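Local coordinates for ankyrin repeat and SOCS box protein 11 (Homo sapiens, PDB 4UUC) that recruits substrates such as BIK, DIRAS2 and RPN1 to a cullin-5-RING E3 ubiquitin ligase, here represented by its ankyrin repeat domain, at residues R5-A13 against L32-E43; L171-V180 against S202-V213. All blocks are in the same frame, centred on the assembly; numbering follows the deposited sequence.

Contact 1: residues R5-A13 against L32-E43; sequences RSPLHEAAA and LVTINRVSSLHE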
loop_
_atom_site.group_PDB
_atom_site.type_symbol
_atom_site.label_atom_id
_atom_site.label_comp_id
_atom_site.label_asym_id
_atom_site.label_seq_id
_atom_site.Cartn_x
_atom_site.Cartn_y
_atom_site.Cartn_z
ATOM N N ARG A 5 19.547 17.729 -9.505
ATOM C CA ARG A 5 19.190 17.575 -8.097
ATOM C C ARG A 5 19.856 18.660 -7.253
ATOM O O ARG A 5 21.037 18.959 -7.435
ATOM C CB ARG A 5 19.586 16.188 -7.593
ATOM C CG ARG A 5 18.943 15.807 -6.273
ATOM C CD ARG A 5 19.101 14.320 -5.986
ATOM N NE ARG A 5 18.553 13.947 -4.681
ATOM C CZ ARG A 5 19.224 14.006 -3.534
ATOM N NH1 ARG A 5 20.482 14.425 -3.509
ATOM N NH2 ARG A 5 18.632 13.644 -2.404
ATOM N N SER A 6 19.093 19.242 -6.331
ATOM C CA SER A 6 19.521 20.440 -5.615
ATOM C C SER A 6 19.821 20.207 -4.134
ATOM O O SER A 6 19.513 19.144 -3.581
ATOM C CB SER A 6 18.443 21.512 -5.736
ATOM O OG SER A 6 17.285 21.134 -5.011
ATOM N N PRO A 7 20.418 21.214 -3.480
ATOM C CA PRO A 7 20.575 21.155 -2.022
ATOM C C PRO A 7 19.248 20.957 -1.284
ATOM O O PRO A 7 19.215 20.246 -0.279
ATOM C CB PRO A 7 21.195 22.512 -1.690
ATOM C CG PRO A 7 21.998 22.848 -2.916
ATOM C CD PRO A 7 21.184 22.329 -4.070
ATOM N N LEU A 8 18.173 21.568 -1.772
ATOM C CA LEU A 8 16.863 21.391 -1.151
ATOM C C LEU A 8 16.417 19.926 -1.202
ATOM O O LEU A 8 15.881 19.407 -0.221
ATOM C CB LEU A 8 15.818 22.279 -1.826
ATOM C CG LEU A 8 14.449 22.330 -1.138
ATOM C CD1 LEU A 8 14.544 22.977 0.238
ATOM C CD2 LEU A 8 13.437 23.070 -1.994
ATOM N N HIS A 9 16.636 19.266 -2.339
ATOM C CA HIS A 9 16.312 17.845 -2.485
ATOM C C HIS A 9 17.024 17.026 -1.412
ATOM O O HIS A 9 16.439 16.132 -0.799
ATOM C CB HIS A 9 16.721 17.316 -3.866
ATOM C CG HIS A 9 15.765 17.649 -4.969
ATOM N ND1 HIS A 9 15.769 18.866 -5.619
ATOM C CD2 HIS A 9 14.803 16.907 -5.569
ATOM C CE1 HIS A 9 14.837 18.866 -6.555
ATOM N NE2 HIS A 9 14.236 17.690 -6.545
ATOM N N GLU A 10 18.298 17.339 -1.205
ATOM C CA GLU A 10 19.134 16.604 -0.266
ATOM C C GLU A 10 18.712 16.866 1.176
ATOM O O GLU A 10 18.654 15.938 1.985
ATOM C CB GLU A 10 20.610 16.977 -0.465
ATOM C CG GLU A 10 21.570 16.326 0.522
ATOM C CD GLU A 10 21.614 14.806 0.413
ATOM O OE1 GLU A 10 21.133 14.254 -0.601
ATOM O OE2 GLU A 10 22.139 14.161 1.351
ATOM N N ALA A 11 18.429 18.123 1.508
ATOM C CA ALA A 11 17.954 18.447 2.851
ATOM C C ALA A 11 16.645 17.707 3.120
ATOM O O ALA A 11 16.442 17.141 4.198
ATOM C CB ALA A 11 17.764 19.945 3.019
ATOM N N ALA A 12 15.768 17.694 2.124
ATOM C CA ALA A 12 14.482 17.014 2.251
ATOM C C ALA A 12 14.652 15.507 2.416
ATOM O O ALA A 12 13.962 14.883 3.225
ATOM C CB ALA A 12 13.609 17.314 1.042
ATOM N N ALA A 13 15.560 14.917 1.646
ATOM C CA ALA A 13 15.780 13.476 1.700
ATOM C C ALA A 13 16.308 13.042 3.068
ATOM O O ALA A 13 15.936 11.985 3.578
ATOM C CB ALA A 13 16.746 13.050 0.609
ATOM N N LEU A 32 11.425 22.879 -8.069
ATOM C CA LEU A 32 12.427 22.340 -8.982
ATOM C C LEU A 32 12.387 20.818 -8.967
ATOM O O LEU A 32 12.355 20.205 -7.896
ATOM C CB LEU A 32 13.825 22.836 -8.604
ATOM C CG LEU A 32 15.005 22.223 -9.367
ATOM C CD1 LEU A 32 14.952 22.594 -10.836
ATOM C CD2 LEU A 32 16.327 22.654 -8.759
ATOM N N VAL A 33 12.377 20.214 -10.150
ATOM C CA VAL A 33 12.373 18.763 -10.257
ATOM C C VAL A 33 13.604 18.265 -11.001
ATOM O O VAL A 33 14.252 19.015 -11.740
ATOM C CB VAL A 33 11.095 18.239 -10.963
ATOM C CG1 VAL A 33 9.857 18.642 -10.187
ATOM C CG2 VAL A 33 11.013 18.745 -12.403
ATOM N N THR A 34 13.925 16.994 -10.785
ATOM C CA THR A 34 15.022 16.341 -11.481
ATOM C C THR A 34 14.558 15.905 -12.866
ATOM O O THR A 34 13.418 16.164 -13.254
ATOM C CB THR A 34 15.535 15.117 -10.708
ATOM O OG1 THR A 34 14.518 14.108 -10.683
ATOM C CG2 THR A 34 15.907 15.499 -9.278
ATOM N N ILE A 35 15.437 15.237 -13.603
ATOM C CA ILE A 35 15.089 14.754 -14.934
ATOM C C ILE A 35 14.010 13.679 -14.835
ATOM O O ILE A 35 13.232 13.488 -15.767
ATOM C CB ILE A 35 16.317 14.200 -15.687
ATOM C CG1 ILE A 35 17.019 13.115 -14.865
ATOM C CG2 ILE A 35 17.282 15.332 -16.009
ATOM C CD1 ILE A 35 18.128 12.397 -15.613
ATOM N N ASN A 36 13.957 12.990 -13.698
ATOM C CA ASN A 36 12.894 12.019 -13.445
ATOM C C ASN A 36 11.667 12.683 -12.820
ATOM O O ASN A 36 10.766 12.003 -12.325
ATOM C CB ASN A 36 13.398 10.890 -12.539
ATOM C CG ASN A 36 14.373 9.963 -13.244
ATOM O OD1 ASN A 36 14.333 9.808 -14.465
ATOM N ND2 ASN A 36 15.254 9.337 -12.473
ATOM N N ARG A 37 11.647 14.014 -12.848
ATOM C CA ARG A 37 10.533 14.812 -12.338
ATOM C C ARG A 37 10.284 14.561 -10.846
ATOM O O ARG A 37 9.142 14.566 -10.385
ATOM C CB ARG A 37 9.260 14.539 -13.143
ATOM C CG ARG A 37 9.386 14.918 -14.608
ATOM C CD ARG A 37 8.033 15.020 -15.287
ATOM N NE ARG A 37 8.169 15.412 -16.688
ATOM C CZ ARG A 37 8.422 16.651 -17.100
ATOM N NH1 ARG A 37 8.570 17.634 -16.221
ATOM N NH2 ARG A 37 8.530 16.910 -18.397
ATOM N N VAL A 38 11.367 14.356 -10.106
ATOM C CA VAL A 38 11.302 14.211 -8.654
ATOM C C VAL A 38 11.505 15.567 -7.985
ATOM O O VAL A 38 12.512 16.241 -8.221
ATOM C CB VAL A 38 12.364 13.219 -8.138
ATOM C CG1 VAL A 38 12.286 13.082 -6.619
ATOM C CG2 VAL A 38 12.193 11.858 -8.810
ATOM N N SER A 39 10.541 15.958 -7.155
ATOM C CA SER A 39 10.611 17.200 -6.393
ATOM C C SER A 39 11.169 16.949 -4.991
ATOM O O SER A 39 11.281 15.806 -4.553
ATOM C CB SER A 39 9.227 17.837 -6.281
ATOM O OG SER A 39 8.418 17.138 -5.343
ATOM N N SER A 40 11.501 18.022 -4.288
ATOM C CA SER A 40 11.947 17.911 -2.902
ATOM C C SER A 40 10.858 17.291 -2.027
ATOM O O SER A 40 11.152 16.537 -1.095
ATOM C CB SER A 40 12.349 19.281 -2.362
ATOM O OG SER A 40 13.506 19.757 -3.032
ATOM N N LEU A 41 9.599 17.594 -2.333
ATOM C CA LEU A 41 8.484 17.011 -1.586
ATOM C C LEU A 41 8.450 15.494 -1.749
ATOM O O LEU A 41 8.219 14.770 -0.779
ATOM C CB LEU A 41 7.151 17.614 -2.031
ATOM C CG LEU A 41 5.914 17.065 -1.309
ATOM C CD1 LEU A 41 5.997 17.317 0.196
ATOM C CD2 LEU A 41 4.641 17.664 -1.881
ATOM N N HIS A 42 8.675 15.013 -2.972
ATOM C CA HIS A 42 8.777 13.574 -3.217
ATOM C C HIS A 42 9.812 12.949 -2.283
ATOM O O HIS A 42 9.554 11.913 -1.669
ATOM C CB HIS A 42 9.156 13.273 -4.674
ATOM C CG HIS A 42 8.016 13.366 -5.640
ATOM N ND1 HIS A 42 7.986 14.287 -6.665
ATOM C CD2 HIS A 42 6.878 12.641 -5.755
ATOM C CE1 HIS A 42 6.875 14.133 -7.364
ATOM N NE2 HIS A 42 6.184 13.140 -6.833
ATOM N N GLU A 43 10.978 13.587 -2.164
ATOM C CA GLU A 43 12.062 13.027 -1.364
ATOM C C GLU A 43 11.766 13.088 0.139
ATOM O O GLU A 43 12.066 12.139 0.863
ATOM C CB GLU A 43 13.380 13.738 -1.683
ATOM C CG GLU A 43 13.726 13.662 -3.170
ATOM C CD GLU A 43 15.187 13.371 -3.474
ATOM O OE1 GLU A 43 15.867 12.707 -2.660
ATOM O OE2 GLU A 43 15.659 13.806 -4.550
#

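Contact 2: residues L171-V180 against S202-V213; sequences LHAAARQSNV and SALDLAAPKSSV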
loop_
_atom_site.group_PDB
_atom_site.type_symbol
_atom_site.label_atom_id
_atom_site.label_comp_id
_atom_site.label_asym_id
_atom_site.label_seq_id
_atom_site.Cartn_x
_atom_site.Cartn_y
_atom_site.Cartn_z
ATOM N N LEU A 171 -7.262 -16.192 -0.868
ATOM C CA LEU A 171 -6.952 -17.493 -0.286
ATOM C C LEU A 171 -5.907 -18.230 -1.128
ATOM O O LEU A 171 -5.033 -18.899 -0.581
ATOM C CB LEU A 171 -8.217 -18.344 -0.150
ATOM C CG LEU A 171 -8.051 -19.665 0.607
ATOM C CD1 LEU A 171 -7.818 -19.426 2.100
ATOM C CD2 LEU A 171 -9.254 -20.562 0.390
ATOM N N HIS A 172 -5.994 -18.112 -2.452
ATOM C CA HIS A 172 -4.980 -18.699 -3.325
ATOM C C HIS A 172 -3.613 -18.104 -3.023
ATOM O O HIS A 172 -2.621 -18.825 -2.933
ATOM C CB HIS A 172 -5.315 -18.482 -4.805
ATOM C CG HIS A 172 -6.401 -19.373 -5.321
ATOM N ND1 HIS A 172 -7.655 -18.904 -5.649
ATOM C CD2 HIS A 172 -6.420 -20.703 -5.573
ATOM C CE1 HIS A 172 -8.402 -19.907 -6.072
ATOM N NE2 HIS A 172 -7.677 -21.010 -6.035
ATOM N N ALA A 173 -3.568 -16.784 -2.867
ATOM C CA ALA A 173 -2.330 -16.094 -2.532
ATOM C C ALA A 173 -1.797 -16.573 -1.186
ATOM O O ALA A 173 -0.608 -16.844 -1.044
ATOM C CB ALA A 173 -2.543 -14.599 -2.505
ATOM N N ALA A 174 -2.687 -16.684 -0.205
ATOM C CA ALA A 174 -2.299 -17.114 1.132
ATOM C C ALA A 174 -1.765 -18.548 1.123
ATOM O O ALA A 174 -0.857 -18.883 1.888
ATOM C CB ALA A 174 -3.482 -16.993 2.092
ATOM N N ALA A 175 -2.326 -19.382 0.252
ATOM C CA ALA A 175 -1.937 -20.788 0.161
ATOM C C ALA A 175 -0.493 -20.952 -0.309
ATOM O O ALA A 175 0.158 -21.944 0.010
ATOM C CB ALA A 175 -2.881 -21.532 -0.773
ATOM N N ARG A 176 -0.003 -19.982 -1.078
ATOM C CA ARG A 176 1.370 -20.020 -1.575
ATOM C C ARG A 176 2.381 -19.540 -0.537
ATOM O O ARG A 176 3.590 -19.712 -0.722
ATOM C CB ARG A 176 1.509 -19.163 -2.832
ATOM C CG ARG A 176 0.735 -19.661 -4.026
ATOM C CD ARG A 176 1.189 -18.932 -5.280
ATOM N NE ARG A 176 0.301 -19.164 -6.412
ATOM C CZ ARG A 176 -0.802 -18.463 -6.660
ATOM N NH1 ARG A 176 -1.172 -17.476 -5.853
ATOM N NH2 ARG A 176 -1.542 -18.750 -7.720
ATOM N N GLN A 177 1.890 -18.922 0.535
ATOM C CA GLN A 177 2.756 -18.402 1.591
ATOM C C GLN A 177 2.805 -19.374 2.771
ATOM O O GLN A 177 2.461 -20.547 2.627
ATOM C CB GLN A 177 2.283 -17.022 2.063
ATOM C CG GLN A 177 1.922 -16.046 0.952
ATOM C CD GLN A 177 2.962 -15.966 -0.143
ATOM O OE1 GLN A 177 4.165 -16.031 0.115
ATOM N NE2 GLN A 177 2.500 -15.825 -1.381
ATOM N N SER A 178 3.226 -18.875 3.931
ATOM C CA SER A 178 3.497 -19.723 5.089
ATOM C C SER A 178 2.766 -19.276 6.359
ATOM O O SER A 178 3.158 -19.658 7.467
ATOM C CB SER A 178 5.005 -19.757 5.357
ATOM O OG SER A 178 5.705 -20.256 4.231
ATOM N N ASN A 179 1.703 -18.488 6.203
ATOM C CA ASN A 179 0.974 -17.951 7.354
ATOM C C ASN A 179 -0.382 -18.611 7.571
ATOM O O ASN A 179 -1.323 -18.404 6.803
ATOM C CB ASN A 179 0.771 -16.445 7.211
ATOM C CG ASN A 179 0.391 -15.791 8.525
ATOM O OD1 ASN A 179 -0.746 -15.904 8.979
ATOM N ND2 ASN A 179 1.350 -15.112 9.150
ATOM N N VAL A 180 -0.466 -19.389 8.645
ATOM C CA VAL A 180 -1.673 -20.119 9.008
ATOM C C VAL A 180 -2.780 -19.190 9.505
ATOM O O VAL A 180 -3.954 -19.410 9.200
ATOM C CB VAL A 180 -1.356 -21.184 10.091
ATOM C CG1 VAL A 180 -2.632 -21.743 10.737
ATOM C CG2 VAL A 180 -0.532 -22.314 9.494
ATOM N N SER A 202 -7.036 -25.197 -6.909
ATOM C CA SER A 202 -7.650 -24.762 -5.662
ATOM C C SER A 202 -6.562 -24.284 -4.704
ATOM O O SER A 202 -5.376 -24.539 -4.927
ATOM C CB SER A 202 -8.438 -25.899 -5.020
ATOM O OG SER A 202 -7.547 -26.904 -4.568
ATOM N N ALA A 203 -6.960 -23.600 -3.637
ATOM C CA ALA A 203 -6.000 -23.163 -2.630
ATOM C C ALA A 203 -5.232 -24.365 -2.078
ATOM O O ALA A 203 -4.011 -24.321 -1.946
ATOM C CB ALA A 203 -6.703 -22.412 -1.513
ATOM N N LEU A 204 -5.946 -25.449 -1.790
ATOM C CA LEU A 204 -5.307 -26.658 -1.280
ATOM C C LEU A 204 -4.257 -27.188 -2.263
ATOM O O LEU A 204 -3.174 -27.600 -1.851
ATOM C CB LEU A 204 -6.354 -27.735 -0.989
ATOM C CG LEU A 204 -5.842 -29.028 -0.345
ATOM C CD1 LEU A 204 -5.190 -28.764 1.013
ATOM C CD2 LEU A 204 -6.982 -30.023 -0.204
ATOM N N ASP A 205 -4.568 -27.158 -3.559
ATOM C CA ASP A 205 -3.613 -27.593 -4.581
ATOM C C ASP A 205 -2.311 -26.795 -4.516
ATOM O O ASP A 205 -1.230 -27.325 -4.790
ATOM C CB ASP A 205 -4.205 -27.450 -5.992
ATOM C CG ASP A 205 -5.362 -28.396 -6.259
ATOM O OD1 ASP A 205 -5.440 -29.470 -5.626
ATOM O OD2 ASP A 205 -6.196 -28.060 -7.131
ATOM N N LEU A 206 -2.419 -25.514 -4.174
ATOM C CA LEU A 206 -1.265 -24.618 -4.175
ATOM C C LEU A 206 -0.389 -24.764 -2.938
ATOM O O LEU A 206 0.793 -24.423 -2.972
ATOM C CB LEU A 206 -1.725 -23.164 -4.291
ATOM C CG LEU A 206 -2.391 -22.776 -5.613
ATOM C CD1 LEU A 206 -2.989 -21.385 -5.503
ATOM C CD2 LEU A 206 -1.394 -22.840 -6.763
ATOM N N ALA A 207 -0.964 -25.256 -1.844
ATOM C CA ALA A 207 -0.235 -25.352 -0.587
ATOM C C ALA A 207 0.898 -26.368 -0.684
ATOM O O ALA A 207 0.763 -27.399 -1.337
ATOM C CB ALA A 207 -1.182 -25.719 0.550
ATOM N N ALA A 208 2.011 -26.063 -0.025
ATOM C CA ALA A 208 3.163 -26.958 0.001
ATOM C C ALA A 208 2.829 -28.240 0.763
ATOM O O ALA A 208 2.272 -28.174 1.859
ATOM C CB ALA A 208 4.351 -26.263 0.636
ATOM N N PRO A 209 3.158 -29.410 0.182
ATOM C CA PRO A 209 2.856 -30.681 0.853
ATOM C C PRO A 209 3.404 -30.763 2.274
ATOM O O PRO A 209 4.530 -30.334 2.527
ATOM C CB PRO A 209 3.535 -31.719 -0.043
ATOM C CG PRO A 209 3.557 -31.099 -1.382
ATOM C CD PRO A 209 3.756 -29.630 -1.148
ATOM N N LYS A 210 2.591 -31.301 3.180
ATOM C CA LYS A 210 2.978 -31.521 4.572
ATOM C C LYS A 210 3.294 -30.225 5.321
ATOM O O LYS A 210 3.924 -30.256 6.378
ATOM C CB LYS A 210 4.183 -32.466 4.642
ATOM C CG LYS A 210 3.956 -33.806 3.956
ATOM N N SER A 211 2.850 -29.093 4.783
ATOM C CA SER A 211 3.076 -27.806 5.428
ATOM C C SER A 211 1.939 -27.476 6.387
ATOM O O SER A 211 0.865 -28.072 6.317
ATOM C CB SER A 211 3.214 -26.692 4.387
ATOM O OG SER A 211 1.964 -26.397 3.780
ATOM N N SER A 212 2.183 -26.523 7.279
ATOM C CA SER A 212 1.167 -26.080 8.228
ATOM C C SER A 212 0.017 -25.388 7.512
ATOM O O SER A 212 -1.134 -25.508 7.920
ATOM C CB SER A 212 1.778 -25.139 9.266
ATOM O OG SER A 212 2.753 -25.810 10.041
ATOM N N VAL A 213 0.331 -24.661 6.443
ATOM C CA VAL A 213 -0.705 -24.017 5.642
ATOM C C VAL A 213 -1.600 -25.073 4.987
ATOM O O VAL A 213 -2.827 -24.952 5.010
ATOM C CB VAL A 213 -0.087 -23.088 4.576
ATOM C CG1 VAL A 213 -1.113 -22.717 3.502
ATOM C CG2 VAL A 213 0.453 -21.834 5.248
HETATM O O HOH W 1 2.332 -23.294 1.093
#

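Contact 1: residues R5-A13 against L32-E43
The backbones run closest at His9 and Ser40, with CA atoms 4.4 Å apart, and stay close as far as Ala13 and Glu43, at 4.8 Å. Segment 32-43 runs through a type I turn, Thr34 to Arg37, and enters its helix at Ser40. The His9 ring reaches into the loop 32-39, between Leu32 O and Val38 O. Its NE2 donates to Val38 O at 2.8 Å, nearly in the ring plane. Thr34 N reaches the same oxygen from the opposite face of the carbonyl, so Val38 O is gripped twice. At the ring's other nitrogen, ND1 and Ser6 OG lie 2.8 Å apart in a hydrogen bond, and either could be the donor. With both nitrogens bonded, the ring is fixed in its rotation. CG of His9 sits anti to the carbonyl carbon (chi1 -80°), which sends the ring towards Val38 O. Ser40 OG lies over one ring face, and Leu32 O meets the edge at CE1, 3.1 Å away.

The extended Arg5 chain grips Glu43 side-on: NE donates to OE2 and NH2 to OE1, each at 2.9 Å. The NH2 bond is almost straight (173°). NH1 and NH2 also hold Glu10 OE1 end-on, and His9 CB lies over one face of the guanidinium. Glu43 OE1 also touches Ala13 CB at 3.4 Å. A glutamine in place of Glu43 puts an amide nitrogen where one carboxylate oxygen stood, so one Arg5 donor would probably lose its acceptor, with Glu10 the remaining acid.

The chemistry ties the first repeat to the second by the His9 bond to Val38 O, with Ser6 holding the ring from its own side, and by one arginine shared between two carboxylates, which probably offsets their mutual repulsion.

Contact 2: residues L171-V180 against S202-V213
Ala203 CB packs against Leu171 CD2 at 3.7 Å and against Ala175 CB at 4.0 Å. Ala175 CB also meets Leu206 CB. The small alanine side chains are consistent with the close approach of the two backbones. Leu206 turns its CD1 to the edge of the His172 ring, 3.5 Å from CD2. The same methyl lies over one face of the Arg176 guanidinium, whose NH1 pairs with Asp168. His172 itself is held by Thr169 N at ND1. Farther along, Val180 CG2 touches Ser212 CB and Val213 CG2.

Other methyls make van der Waals contacts with backbone oxygens. Ala175 CB lies 3.2 Å from Ala203 O. Val213 CG1 faces Ala175 O, and its CG2 lies 3.5 Å from Gln177 O. The valine has CG1 anti to its own N (chi1 164°), which turns the methyls to these two carbonyls.

No direct hydrogen bond crosses between the segments. Polar linkage comes through one water, which donates to Ala175 O and Gln177 O and accepts from Ala208 N at 3.0 Å. It thus bridges the backbone at Ala175 and Gln177 to Ala208, just after helix 203-206. Ala207 CA also makes a C-H...O contact with Ala175 O.

Capping and turn bonds shape 202-213. Ser202 and Asp205 form a capping box at the start of helix 203-206. Ser211 OG donates to Ala208 O at 2.6 Å across a type II turn, and also caps the next helix at Glu214 N.

First helices side by side, each followed by a turn into a second helix, are the stacking pattern of the ankyrin repeat fold, seen here at its C-terminal end.

Contact 1 and contact 2 lie towards the two ends of the ankyrin domain, one to each side of its middle. Their centres are 43 Å apart and their nearest atoms about 29 Å, so they do not touch. Contact 1 is complete in sequence before contact 2 begins. They share no helix. Helices 7-14 and 40-46 serve the first, and helices 170-175, 203-206 and 212-220 the second. Helix 50-58 and the helix pairs from 73-80 to 148-156 lie between them in sequence. Both contacts join neighbouring layers of one elongated stack. Joints of this kind, as in other ankyrin proteins, probably hold the stack together as the scaffold of this substrate-recognition subunit.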